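Local coordinates for putative membrane protein (Yersinia pestis CO92, PDB 5TF3) that is of unknown function but folds as a compact, all-helical DUF1198 domain, at residues Q37-S42 / L98-E103; L57-H62 / E71-W76; N15-K20 / A83-I88; L28-P33 / A102-D107. All blocks are in the same frame, centred on the assembly; numbering follows the deposited sequence. Where two conformers were deposited one is given.

Contact 1: Q37-S42 / L98-E103; sequences QMFIRS and LFYFAE
Phe39 turns the edge of its ring to one face of Tyr100, a T-shaped pair with planes at 79° and centroids 5.5 Å apart. Phe39 CD1 stands over the rim of that phenol face, 4.1 Å from Tyr100 CZ. Phe99 CD2 lies over the rim of the opposite face, so the phenol lies between two phenylalanines. Phe99 in turn receives a Met-aromatic contact at its edge: in the conformer described, the selenium of selenomethionine Met38 is 3.4 Å from Phe99 CZ and lies 76° off the ring normal. A bend at chi3 (68°) also brings Met38 CE to 3.6 Å from Phe99 CZ. Together these side chains join helix 33-45 to the C-terminal end of helix 91-100 in this all-helical fold, at a place partly open to the surface. On the inner side, Leu57 of helix 48-65 packs against both Phe39 and Tyr100. The Phe39 CB methylene also touches the phenol, 3.7 Å from Tyr100 CE1.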
loop_
_atom_site.group_PDB
_atom_site.type_symbol
_atom_site.label_atom_id
_atom_site.label_comp_id
_atom_site.label_asym_id
_atom_site.label_seq_id
_atom_site.Cartn_x
_atom_site.Cartn_y
_atom_site.Cartn_z
ATOM N N GLN A 37 -14.619 2.799 4.848
ATOM C CA GLN A 37 -15.759 2.676 3.941
ATOM C C GLN A 37 -15.419 3.202 2.559
ATOM O O GLN A 37 -15.749 2.572 1.544
ATOM C CB GLN A 37 -16.971 3.421 4.509
ATOM C CG GLN A 37 -17.555 2.798 5.768
ATOM C CD GLN A 37 -18.580 3.712 6.443
ATOM O OE1 GLN A 37 -19.169 4.591 5.799
ATOM N NE2 GLN A 37 -18.787 3.513 7.744
HETATM N N MSE A 38 -14.755 4.356 2.495
HETATM C CA MSE A 38 -14.318 4.938 1.230
HETATM C C MSE A 38 -13.322 4.024 0.514
HETATM O O MSE A 38 -13.417 3.816 -0.698
HETATM C CB MSE A 38 -13.710 6.329 1.475
HETATM C CG MSE A 38 -14.686 7.309 2.163
HETATM SE SE MSE A 38 -13.881 8.921 2.985
HETATM C CE MSE A 38 -13.314 9.833 1.357
ATOM N N PHE A 39 -12.371 3.466 1.273
ATOM C CA PHE A 39 -11.363 2.600 0.668
ATOM C C PHE A 39 -11.998 1.330 0.124
ATOM O O PHE A 39 -11.694 0.901 -0.995
ATOM C CB PHE A 39 -10.272 2.260 1.683
ATOM C CG PHE A 39 -9.252 1.287 1.167
ATOM C CD1 PHE A 39 -8.227 1.718 0.328
ATOM C CD2 PHE A 39 -9.312 -0.050 1.513
ATOM C CE1 PHE A 39 -7.282 0.821 -0.151
ATOM C CE2 PHE A 39 -8.361 -0.959 1.033
ATOM C CZ PHE A 39 -7.348 -0.517 0.204
ATOM N N ILE A 40 -12.884 0.720 0.910
ATOM C CA ILE A 40 -13.565 -0.505 0.497
ATOM C C ILE A 40 -14.401 -0.254 -0.748
ATOM O O ILE A 40 -14.414 -1.065 -1.684
ATOM C CB ILE A 40 -14.441 -1.035 1.649
ATOM C CG1 ILE A 40 -13.573 -1.630 2.762
ATOM C CG2 ILE A 40 -15.484 -1.991 1.135
ATOM C CD1 ILE A 40 -12.419 -2.412 2.282
ATOM N N ARG A 41 -15.139 0.858 -0.762
ATOM C CA ARG A 41 -16.009 1.135 -1.898
ATOM C C ARG A 41 -15.200 1.382 -3.161
ATOM O O ARG A 41 -15.585 0.935 -4.244
ATOM C CB ARG A 41 -16.922 2.326 -1.617
ATOM C CG ARG A 41 -17.874 2.591 -2.784
ATOM C CD ARG A 41 -18.918 3.640 -2.465
ATOM N NE ARG A 41 -18.274 4.845 -1.975
ATOM C CZ ARG A 41 -18.473 5.367 -0.770
ATOM N NH1 ARG A 41 -19.334 4.804 0.077
ATOM N NH2 ARG A 41 -17.809 6.463 -0.424
ATOM N N SER A 42 -14.068 2.083 -3.047
ATOM C CA SER A 42 -13.291 2.349 -4.253
ATOM C C SER A 42 -12.581 1.088 -4.739
ATOM O O SER A 42 -12.384 0.913 -5.947
ATOM C CB SER A 42 -12.298 3.494 -4.015
ATOM O OG SER A 42 -11.032 3.021 -3.582
ATOM N N LEU A 98 -1.772 9.603 3.595
ATOM C CA LEU A 98 -2.017 10.654 4.580
ATOM C C LEU A 98 -3.501 10.862 4.831
ATOM O O LEU A 98 -3.885 11.370 5.894
ATOM C CB LEU A 98 -1.379 11.969 4.130
ATOM C CG LEU A 98 0.135 11.985 4.324
ATOM C CD1 LEU A 98 0.754 13.302 3.893
ATOM C CD2 LEU A 98 0.475 11.678 5.773
ATOM N N PHE A 99 -4.354 10.513 3.872
ATOM C CA PHE A 99 -5.773 10.559 4.185
ATOM C C PHE A 99 -6.230 9.302 4.918
ATOM O O PHE A 99 -6.812 9.384 6.005
ATOM C CB PHE A 99 -6.625 10.721 2.942
ATOM C CG PHE A 99 -8.070 10.428 3.216
ATOM C CD1 PHE A 99 -8.820 11.292 4.003
ATOM C CD2 PHE A 99 -8.656 9.261 2.779
ATOM C CE1 PHE A 99 -10.153 11.042 4.283
ATOM C CE2 PHE A 99 -9.994 9.000 3.057
ATOM C CZ PHE A 99 -10.735 9.886 3.817
ATOM N N TYR A 100 -6.011 8.129 4.310
ATOM C CA TYR A 100 -6.653 6.916 4.815
ATOM C C TYR A 100 -6.213 6.603 6.237
ATOM O O TYR A 100 -6.999 6.046 7.020
ATOM C CB TYR A 100 -6.375 5.735 3.886
ATOM C CG TYR A 100 -7.173 5.765 2.595
ATOM C CD1 TYR A 100 -8.563 5.789 2.607
ATOM C CD2 TYR A 100 -6.533 5.760 1.364
ATOM C CE1 TYR A 100 -9.295 5.818 1.418
ATOM C CE2 TYR A 100 -7.249 5.775 0.176
ATOM C CZ TYR A 100 -8.625 5.812 0.207
ATOM O OH TYR A 100 -9.327 5.836 -0.978
ATOM N N PHE A 101 -4.987 6.995 6.604
ATOM C CA PHE A 101 -4.470 6.790 7.953
ATOM C C PHE A 101 -4.415 8.095 8.757
ATOM O O PHE A 101 -3.598 8.238 9.670
ATOM C CB PHE A 101 -3.099 6.115 7.883
ATOM C CG PHE A 101 -3.112 4.823 7.105
ATOM C CD1 PHE A 101 -3.770 3.706 7.605
ATOM C CD2 PHE A 101 -2.499 4.734 5.862
ATOM C CE1 PHE A 101 -3.802 2.516 6.891
ATOM C CE2 PHE A 101 -2.522 3.555 5.141
ATOM C CZ PHE A 101 -3.171 2.441 5.654
ATOM N N ALA A 102 -5.315 9.030 8.456
ATOM C CA ALA A 102 -5.280 10.351 9.092
ATOM C C ALA A 102 -5.359 10.258 10.613
ATOM O O ALA A 102 -4.684 11.013 11.322
ATOM C CB ALA A 102 -6.413 11.215 8.551
ATOM N N GLU A 103 -6.161 9.330 11.135
ATOM C CA GLU A 103 -6.314 9.194 12.581
ATOM C C GLU A 103 -5.025 8.775 13.282
ATOM O O GLU A 103 -4.917 8.938 14.504
ATOM C CB GLU A 103 -7.421 8.188 12.894
ATOM C CG GLU A 103 -8.799 8.631 12.430
ATOM C CD GLU A 103 -9.896 7.671 12.875
ATOM O OE1 GLU A 103 -9.561 6.514 13.230
ATOM O OE2 GLU A 103 -11.085 8.076 12.875
#

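Contact 2: L57-H62 / E71-W76; sequences LVFIYH and ENVELW
Residues 57-62 and 71-76 are helical segments that run antiparallel, with 166° between their directions and axes 10.0 Å apart at closest approach. Their backbones come nearest at Phe59 and Trp76, whose CA atoms are 6.1 Å apart. Beside this point His62 and Trp76 form an offset stack: the imidazole lies almost parallel to the six-membered ring of the indole, with centroids 4.4 Å apart. His62 CB sits over the five-membered ring in a CH-pi contact, so the histidine spans both rings of the indole on one face. Its CG is anti to the carbonyl carbon (chi1 -71°), which lays the imidazole over the indole, and a hydrogen bond from NE2 to Tyr23 O fixes its far end. Val58 CG1 reaches Trp76 CZ3 at 3.7 Å. On the other side of the closest backbone approach, Phe59 and Trp76 pass each other head to tail, placing Phe59 CD2 3.7 Å from Trp76 CB, and Phe59 meets Val73 more distantly. Asn72 ND2 gives a weak, bent hydrogen bond to His62 O and another hydrogen bond to Asn67 O in the connection between the helices. The pair is a buried helical hairpin, flanked by helix 22-29 at Val58 and by helix 108-122, whose Tyr118 meets Phe59 and Val73.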
loop_
_atom_site.group_PDB
_atom_site.type_symbol
_atom_site.label_atom_id
_atom_site.label_comp_id
_atom_site.label_asym_id
_atom_site.label_seq_id
_atom_site.Cartn_x
_atom_site.Cartn_y
_atom_site.Cartn_z
ATOM N N LEU A 57 -0.818 1.138 -0.886
ATOM C CA LEU A 57 -1.201 1.427 0.497
ATOM C C LEU A 57 -0.819 0.279 1.420
ATOM O O LEU A 57 -0.399 0.506 2.563
ATOM C CB LEU A 57 -2.707 1.692 0.609
ATOM C CG LEU A 57 -3.211 3.073 0.205
ATOM C CD1 LEU A 57 -4.700 3.113 0.396
ATOM C CD2 LEU A 57 -2.544 4.145 1.027
ATOM N N VAL A 58 -1.014 -0.959 0.956
ATOM C CA VAL A 58 -0.536 -2.135 1.685
ATOM C C VAL A 58 0.962 -2.021 1.954
ATOM O O VAL A 58 1.429 -2.214 3.085
ATOM C CB VAL A 58 -0.876 -3.411 0.892
ATOM C CG1 VAL A 58 -0.279 -4.649 1.553
ATOM C CG2 VAL A 58 -2.398 -3.560 0.777
ATOM N N PHE A 59 1.738 -1.693 0.921
ATOM C CA PHE A 59 3.178 -1.509 1.090
ATOM C C PHE A 59 3.485 -0.439 2.139
ATOM O O PHE A 59 4.254 -0.674 3.074
ATOM C CB PHE A 59 3.801 -1.141 -0.264
ATOM C CG PHE A 59 5.259 -0.770 -0.199
ATOM C CD1 PHE A 59 5.651 0.549 0.021
ATOM C CD2 PHE A 59 6.240 -1.734 -0.391
ATOM C CE1 PHE A 59 6.990 0.896 0.090
ATOM C CE2 PHE A 59 7.586 -1.401 -0.342
ATOM C CZ PHE A 59 7.966 -0.073 -0.096
ATOM N N ILE A 60 2.892 0.750 1.995
ATOM C CA ILE A 60 3.175 1.837 2.936
ATOM C C ILE A 60 2.808 1.435 4.357
ATOM O O ILE A 60 3.564 1.684 5.304
ATOM C CB ILE A 60 2.438 3.119 2.511
ATOM C CG1 ILE A 60 3.091 3.721 1.256
ATOM C CG2 ILE A 60 2.382 4.114 3.698
ATOM C CD1 ILE A 60 2.310 4.870 0.625
ATOM N N TYR A 61 1.655 0.782 4.529
ATOM C CA TYR A 61 1.230 0.380 5.869
ATOM C C TYR A 61 2.235 -0.569 6.502
ATOM O O TYR A 61 2.667 -0.367 7.641
ATOM C CB TYR A 61 -0.164 -0.262 5.831
ATOM C CG TYR A 61 -0.581 -0.811 7.191
ATOM C CD1 TYR A 61 -1.043 0.043 8.201
ATOM C CD2 TYR A 61 -0.477 -2.172 7.480
ATOM C CE1 TYR A 61 -1.401 -0.450 9.455
ATOM C CE2 TYR A 61 -0.838 -2.675 8.735
ATOM C CZ TYR A 61 -1.295 -1.811 9.711
ATOM O OH TYR A 61 -1.645 -2.310 10.945
ATOM N N HIS A 62 2.621 -1.620 5.784
ATOM C CA HIS A 62 3.500 -2.611 6.394
ATOM C C HIS A 62 4.947 -2.138 6.499
ATOM O O HIS A 62 5.698 -2.694 7.306
ATOM C CB HIS A 62 3.397 -3.940 5.633
ATOM C CG HIS A 62 2.092 -4.625 5.871
ATOM N ND1 HIS A 62 1.785 -5.229 7.073
ATOM C CD2 HIS A 62 0.973 -4.703 5.115
ATOM C CE1 HIS A 62 0.553 -5.704 7.022
ATOM N NE2 HIS A 62 0.034 -5.391 5.848
ATOM N N GLU A 71 15.282 -4.805 5.926
ATOM C CA GLU A 71 14.861 -6.181 5.701
ATOM C C GLU A 71 13.372 -6.253 5.378
ATOM O O GLU A 71 12.963 -6.928 4.420
ATOM C CB GLU A 71 15.201 -7.029 6.928
ATOM C CG GLU A 71 14.510 -8.388 6.954
ATOM C CD GLU A 71 15.236 -9.398 7.824
ATOM O OE1 GLU A 71 16.393 -9.118 8.220
ATOM O OE2 GLU A 71 14.654 -10.475 8.102
ATOM N N ASN A 72 12.539 -5.551 6.154
ATOM C CA ASN A 72 11.106 -5.630 5.902
ATOM C C ASN A 72 10.733 -4.892 4.623
ATOM O O ASN A 72 9.863 -5.343 3.867
ATOM C CB ASN A 72 10.326 -5.081 7.105
ATOM C CG ASN A 72 8.833 -5.374 7.014
ATOM O OD1 ASN A 72 8.414 -6.533 6.932
ATOM N ND2 ASN A 72 8.027 -4.326 7.020
ATOM N N VAL A 73 11.404 -3.768 4.340
ATOM C CA VAL A 73 11.093 -3.031 3.119
ATOM C C VAL A 73 11.433 -3.876 1.899
ATOM O O VAL A 73 10.681 -3.906 0.912
ATOM C CB VAL A 73 11.827 -1.669 3.109
ATOM C CG1 VAL A 73 11.737 -1.020 1.739
ATOM C CG2 VAL A 73 11.211 -0.719 4.154
ATOM N N GLU A 74 12.562 -4.585 1.950
ATOM C CA GLU A 74 12.941 -5.459 0.842
ATOM C C GLU A 74 11.900 -6.556 0.633
ATOM O O GLU A 74 11.536 -6.881 -0.508
ATOM C CB GLU A 74 14.323 -6.060 1.105
ATOM C CG GLU A 74 14.773 -7.040 0.036
ATOM C CD GLU A 74 16.230 -7.436 0.179
ATOM O OE1 GLU A 74 17.024 -6.635 0.724
ATOM O OE2 GLU A 74 16.581 -8.556 -0.252
ATOM N N LEU A 75 11.407 -7.126 1.732
ATOM C CA LEU A 75 10.339 -8.118 1.679
ATOM C C LEU A 75 9.128 -7.603 0.904
ATOM O O LEU A 75 8.638 -8.265 -0.017
ATOM C CB LEU A 75 9.952 -8.483 3.115
ATOM C CG LEU A 75 9.006 -9.627 3.402
ATOM C CD1 LEU A 75 9.270 -10.117 4.827
ATOM C CD2 LEU A 75 7.553 -9.195 3.220
ATOM N N TRP A 76 8.604 -6.430 1.294
ATOM C CA TRP A 76 7.392 -5.907 0.667
ATOM C C TRP A 76 7.647 -5.395 -0.744
ATOM O O TRP A 76 6.770 -5.508 -1.612
ATOM C CB TRP A 76 6.764 -4.823 1.559
ATOM C CG TRP A 76 6.086 -5.499 2.713
ATOM C CD1 TRP A 76 6.593 -5.718 3.970
ATOM C CD2 TRP A 76 4.798 -6.122 2.681
ATOM N NE1 TRP A 76 5.665 -6.410 4.738
ATOM C CE2 TRP A 76 4.565 -6.678 3.957
ATOM C CE3 TRP A 76 3.817 -6.255 1.690
ATOM C CZ2 TRP A 76 3.390 -7.348 4.273
ATOM C CZ3 TRP A 76 2.638 -6.933 2.011
ATOM C CH2 TRP A 76 2.442 -7.462 3.287
#

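Contact 3: N15-K20 / A83-I88; sequences NLLKIK and AQISPI
Two helix ends meet here, and each is closed by a residue with positive phi, Lys18 in one and Gln84 in the other, the C-prime residues of two Schellman motifs. The residues just before them, Leu17 and Ala83, have CA atoms 5.6 Å apart. No hydrogen bond crosses between the segments. The small side chain of Ala83 is consistent with this close approach, its CB lying 3.6 Å from the backbone oxygen Leu16 O and 4.1 Å from Leu17 CD2. Ile85 directs CD1 at the leucine branches, 3.9 Å from Leu16 CD2 and 4.3 Å from Leu17 CD2. Leu16 gets there because its CG is anti to the backbone N (chi1 172°), which swings the branch end nearer to the isoleucine than the direction of its CB would suggest. Side chain to side chain, Leu16, Leu17, Ala83 and Ile85 meet through methyl groups. Behind them stands helix 48-65, where Val51 touches Leu16, Val58 touches Leu17, and Ala55 and Tyr56 pack on Ile85. The Schellman motif is a common C-terminal helix ending; here each C-prime residue is followed by an isoleucine, Ile19 or Ile85, and the ends of helices 2-17 and 70-82 come together over a third helix.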
loop_
_atom_site.group_PDB
_atom_site.type_symbol
_atom_site.label_atom_id
_atom_site.label_comp_id
_atom_site.label_asym_id
_atom_site.label_seq_id
_atom_site.Cartn_x
_atom_site.Cartn_y
_atom_site.Cartn_z
ATOM N N ASN A 15 -5.523 -11.453 -3.372
ATOM C CA ASN A 15 -5.262 -12.271 -4.556
ATOM C C ASN A 15 -4.237 -11.609 -5.471
ATOM O O ASN A 15 -3.373 -12.288 -6.039
ATOM C CB ASN A 15 -6.562 -12.538 -5.319
ATOM C CG ASN A 15 -7.464 -13.542 -4.614
ATOM O OD1 ASN A 15 -6.993 -14.397 -3.864
ATOM N ND2 ASN A 15 -8.767 -13.442 -4.861
ATOM N N LEU A 16 -4.317 -10.285 -5.630
ATOM C CA LEU A 16 -3.358 -9.578 -6.481
ATOM C C LEU A 16 -1.943 -9.728 -5.947
ATOM O O LEU A 16 -1.012 -10.057 -6.690
ATOM C CB LEU A 16 -3.726 -8.097 -6.578
ATOM C CG LEU A 16 -2.699 -7.203 -7.279
ATOM C CD1 LEU A 16 -2.538 -7.614 -8.738
ATOM C CD2 LEU A 16 -3.099 -5.729 -7.187
ATOM N N LEU A 17 -1.758 -9.489 -4.654
ATOM C CA LEU A 17 -0.439 -9.603 -4.052
ATOM C C LEU A 17 -0.041 -11.040 -3.701
ATOM O O LEU A 17 1.141 -11.280 -3.388
ATOM C CB LEU A 17 -0.398 -8.723 -2.806
ATOM C CG LEU A 17 -0.507 -7.238 -3.137
ATOM C CD1 LEU A 17 -0.560 -6.450 -1.841
ATOM C CD2 LEU A 17 0.680 -6.807 -3.985
ATOM N N LYS A 18 -0.990 -11.988 -3.743
ATOM C CA LYS A 18 -0.760 -13.388 -3.353
ATOM C C LYS A 18 -0.249 -13.487 -1.917
ATOM O O LYS A 18 0.761 -14.130 -1.642
ATOM C CB LYS A 18 0.205 -14.095 -4.307
ATOM C CG LYS A 18 -0.175 -14.045 -5.771
ATOM C CD LYS A 18 -1.413 -14.878 -6.038
ATOM C CE LYS A 18 -1.801 -14.845 -7.513
ATOM N NZ LYS A 18 -3.250 -15.159 -7.682
ATOM N N ILE A 19 -0.946 -12.820 -0.997
ATOM C CA ILE A 19 -0.623 -12.862 0.423
ATOM C C ILE A 19 -1.911 -13.188 1.164
ATOM O O ILE A 19 -3.013 -13.088 0.618
ATOM C CB ILE A 19 -0.001 -11.538 0.941
ATOM C CG1 ILE A 19 -1.006 -10.376 0.835
ATOM C CG2 ILE A 19 1.282 -11.187 0.165
ATOM C CD1 ILE A 19 -0.422 -9.028 1.135
ATOM N N LYS A 20 -1.764 -13.620 2.410
ATOM C CA LYS A 20 -2.931 -13.992 3.198
ATOM C C LYS A 20 -3.800 -12.766 3.499
ATOM O O LYS A 20 -3.285 -11.658 3.670
ATOM C CB LYS A 20 -2.506 -14.649 4.507
ATOM C CG LYS A 20 -1.858 -16.023 4.345
ATOM C CD LYS A 20 -1.467 -16.605 5.696
ATOM C CE LYS A 20 -1.202 -18.110 5.597
ATOM N NZ LYS A 20 -0.951 -18.696 6.946
ATOM N N ALA A 83 4.138 -9.313 -8.086
ATOM C CA ALA A 83 2.813 -9.033 -8.624
ATOM C C ALA A 83 2.849 -8.201 -9.900
ATOM O O ALA A 83 1.792 -7.722 -10.332
ATOM C CB ALA A 83 1.961 -8.290 -7.588
ATOM N N GLN A 84 4.036 -7.975 -10.478
ATOM C CA GLN A 84 4.186 -7.180 -11.700
ATOM C C GLN A 84 3.733 -5.746 -11.485
ATOM O O GLN A 84 3.173 -5.116 -12.384
ATOM C CB GLN A 84 3.423 -7.793 -12.878
ATOM C CG GLN A 84 3.608 -9.286 -13.020
ATOM C CD GLN A 84 5.015 -9.647 -13.425
ATOM O OE1 GLN A 84 5.418 -9.438 -14.573
ATOM N NE2 GLN A 84 5.779 -10.182 -12.483
ATOM N N ILE A 85 3.940 -5.242 -10.276
ATOM C CA ILE A 85 3.635 -3.865 -9.914
ATOM C C ILE A 85 4.958 -3.124 -9.764
ATOM O O ILE A 85 5.883 -3.630 -9.116
ATOM C CB ILE A 85 2.811 -3.812 -8.617
ATOM C CG1 ILE A 85 1.422 -4.395 -8.866
ATOM C CG2 ILE A 85 2.693 -2.392 -8.107
ATOM C CD1 ILE A 85 0.627 -4.513 -7.632
ATOM N N SER A 86 5.054 -1.945 -10.366
ATOM C CA SER A 86 6.295 -1.181 -10.291
ATOM C C SER A 86 6.676 -0.948 -8.831
ATOM O O SER A 86 5.828 -0.526 -8.035
ATOM C CB SER A 86 6.163 0.163 -11.000
ATOM O OG SER A 86 7.288 0.972 -10.701
ATOM N N PRO A 87 7.922 -1.214 -8.437
ATOM C CA PRO A 87 8.342 -0.907 -7.067
ATOM C C PRO A 87 8.612 0.574 -6.835
ATOM O O PRO A 87 8.978 0.954 -5.719
ATOM C CB PRO A 87 9.635 -1.728 -6.920
ATOM C CG PRO A 87 10.201 -1.745 -8.304
ATOM C CD PRO A 87 9.028 -1.742 -9.256
ATOM N N ILE A 88 8.453 1.426 -7.849
ATOM C CA ILE A 88 8.661 2.855 -7.647
ATOM C C ILE A 88 7.491 3.421 -6.856
ATOM O O ILE A 88 6.322 3.196 -7.190
ATOM C CB ILE A 88 8.837 3.574 -8.991
ATOM C CG1 ILE A 88 10.099 3.088 -9.703
ATOM C CG2 ILE A 88 8.917 5.084 -8.784
ATOM C CD1 ILE A 88 10.315 3.758 -11.039
#

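Contact 4: L28-P33 / A102-D107; sequences LQEMGP and AELDLD
Glu30 and Leu104 form the packed side of the contact: their side chains cross at about a right angle and approach to 3.8 Å at Glu30 OE1 and Leu104 CD2. Leu104 also touches Ile65 of helix 48-65. The other carboxylate oxygen, Glu30 OE2, is held by a salt bridge to Lys66 and a hydrogen bond to Tyr61 OH. Gly32 is the N-cap of helix 33-45, so the contact ties the turn between helices 22-29 and 33-45 to the 3-10 turn that follows helix 91-100. On the solvent side, the exposed Glu103 lays its carboxylate over the backbone of Gly32, with OE1 3.3 Å from Gly32 CA. The glutamate chain is extended beyond CG (chi2 -174°), which carries the group across to the glycine; OE2 comes to 3.9 Å from CD of the exposed Pro33. No direct hydrogen bond joins the segments. Instead one water accepts from Gly32 N at 3.0 Å and from Glu103 N at 3.1 Å, linking the two backbones.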
loop_
_atom_site.group_PDB
_atom_site.type_symbol
_atom_site.label_atom_id
_atom_site.label_comp_id
_atom_site.label_asym_id
_atom_site.label_seq_id
_atom_site.Cartn_x
_atom_site.Cartn_y
_atom_site.Cartn_z
ATOM N N LEU A 28 -6.885 -2.435 7.425
ATOM C CA LEU A 28 -8.204 -1.827 7.571
ATOM C C LEU A 28 -8.474 -1.436 9.017
ATOM O O LEU A 28 -9.039 -0.372 9.281
ATOM C CB LEU A 28 -9.289 -2.779 7.066
ATOM C CG LEU A 28 -9.174 -3.164 5.590
ATOM C CD1 LEU A 28 -10.267 -4.168 5.236
ATOM C CD2 LEU A 28 -9.269 -1.931 4.713
ATOM N N GLN A 29 -8.072 -2.285 9.969
ATOM C CA GLN A 29 -8.312 -1.998 11.382
ATOM C C GLN A 29 -7.756 -0.644 11.788
ATOM O O GLN A 29 -8.318 0.014 12.665
ATOM C CB GLN A 29 -7.686 -3.081 12.255
ATOM C CG GLN A 29 -8.359 -4.420 12.181
ATOM C CD GLN A 29 -7.674 -5.437 13.078
ATOM O OE1 GLN A 29 -7.214 -6.484 12.613
ATOM N NE2 GLN A 29 -7.589 -5.125 14.371
ATOM N N GLU A 30 -6.663 -0.211 11.162
ATOM C CA GLU A 30 -6.015 1.046 11.497
ATOM C C GLU A 30 -6.472 2.202 10.620
ATOM O O GLU A 30 -5.877 3.280 10.683
ATOM C CB GLU A 30 -4.495 0.898 11.402
ATOM C CG GLU A 30 -3.949 -0.283 12.186
ATOM C CD GLU A 30 -2.733 0.080 13.018
ATOM O OE1 GLU A 30 -2.660 1.229 13.499
ATOM O OE2 GLU A 30 -1.845 -0.786 13.185
HETATM N N MSE A 31 -7.477 2.000 9.780
HETATM C CA MSE A 31 -8.120 3.125 9.128
HETATM C C MSE A 31 -9.347 3.492 9.947
HETATM O O MSE A 31 -9.963 2.625 10.557
HETATM C CB MSE A 31 -8.530 2.792 7.700
HETATM C CG MSE A 31 -7.393 2.560 6.743
HETATM SE SE MSE A 31 -8.151 2.140 5.028
HETATM C CE MSE A 31 -6.521 1.712 4.041
ATOM N N GLY A 32 -9.712 4.767 9.962
ATOM C CA GLY A 32 -10.944 5.165 10.607
ATOM C C GLY A 32 -12.161 4.643 9.869
ATOM O O GLY A 32 -12.070 4.170 8.732
ATOM N N PRO A 33 -13.335 4.723 10.502
ATOM C CA PRO A 33 -14.532 4.119 9.881
ATOM C C PRO A 33 -14.883 4.721 8.527
ATOM O O PRO A 33 -15.089 3.977 7.563
ATOM C CB PRO A 33 -15.632 4.362 10.926
ATOM C CG PRO A 33 -14.910 4.694 12.192
ATOM C CD PRO A 33 -13.626 5.345 11.798
ATOM N N ALA A 102 -5.315 9.030 8.456
ATOM C CA ALA A 102 -5.280 10.351 9.092
ATOM C C ALA A 102 -5.359 10.258 10.613
ATOM O O ALA A 102 -4.684 11.013 11.322
ATOM C CB ALA A 102 -6.413 11.215 8.551
ATOM N N GLU A 103 -6.161 9.330 11.135
ATOM C CA GLU A 103 -6.314 9.194 12.581
ATOM C C GLU A 103 -5.025 8.775 13.282
ATOM O O GLU A 103 -4.917 8.938 14.504
ATOM C CB GLU A 103 -7.421 8.188 12.894
ATOM C CG GLU A 103 -8.799 8.631 12.430
ATOM C CD GLU A 103 -9.896 7.671 12.875
ATOM O OE1 GLU A 103 -9.561 6.514 13.230
ATOM O OE2 GLU A 103 -11.085 8.076 12.875
ATOM N N LEU A 104 -4.058 8.223 12.544
ATOM C CA LEU A 104 -2.758 7.864 13.098
ATOM C C LEU A 104 -1.835 9.059 13.261
ATOM O O LEU A 104 -0.790 8.922 13.904
ATOM C CB LEU A 104 -2.066 6.827 12.208
ATOM C CG LEU A 104 -2.865 5.552 11.983
ATOM C CD1 LEU A 104 -2.027 4.518 11.226
ATOM C CD2 LEU A 104 -3.282 5.020 13.323
ATOM N N ASP A 105 -2.177 10.205 12.667
ATOM C CA ASP A 105 -1.413 11.443 12.836
ATOM C C ASP A 105 -0.004 11.291 12.262
ATOM O O ASP A 105 0.993 11.609 12.911
ATOM C CB ASP A 105 -1.366 11.855 14.312
ATOM C CG ASP A 105 -1.614 13.336 14.522
ATOM O OD1 ASP A 105 -1.054 14.156 13.761
ATOM O OD2 ASP A 105 -2.373 13.676 15.456
ATOM N N LEU A 106 0.071 10.782 11.035
ATOM C CA LEU A 106 1.361 10.489 10.429
ATOM C C LEU A 106 2.151 11.767 10.167
ATOM O O LEU A 106 1.596 12.834 9.896
ATOM C CB LEU A 106 1.184 9.724 9.118
ATOM C CG LEU A 106 0.503 8.358 9.179
ATOM C CD1 LEU A 106 0.364 7.815 7.771
ATOM C CD2 LEU A 106 1.274 7.395 10.071
ATOM N N ASP A 107 3.469 11.645 10.229
ATOM C CA ASP A 107 4.350 12.782 10.014
ATOM C C ASP A 107 4.597 12.909 8.516
ATOM O O ASP A 107 5.295 12.082 7.921
ATOM C CB ASP A 107 5.635 12.590 10.809
ATOM C CG ASP A 107 6.566 13.772 10.709
ATOM O OD1 ASP A 107 6.500 14.500 9.702
ATOM O OD2 ASP A 107 7.369 13.953 11.644
HETATM O O HOH W 1 -7.524 6.855 9.863
#

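From the N terminus, helix 2-17 ends in contact 3, which closes a long loop back from residues 83-88. Next come the turn after helix 22-29, which opens contact 4, and helix 33-45, which opens contact 1; both close on the stretch around residues 98-107, sharing Ala102 and Glu103. Contact 3 therefore crosses both of them along the chain. Contact 2, the short hairpin of helices 48-65 and 70-82, nests inside all three loops. Helix 48-65 connects the sites, since its side chains touch contacts 1, 3 and 4 as well as forming one half of contact 2. Contacts 1 and 4 lie across the chain's centre from contact 3.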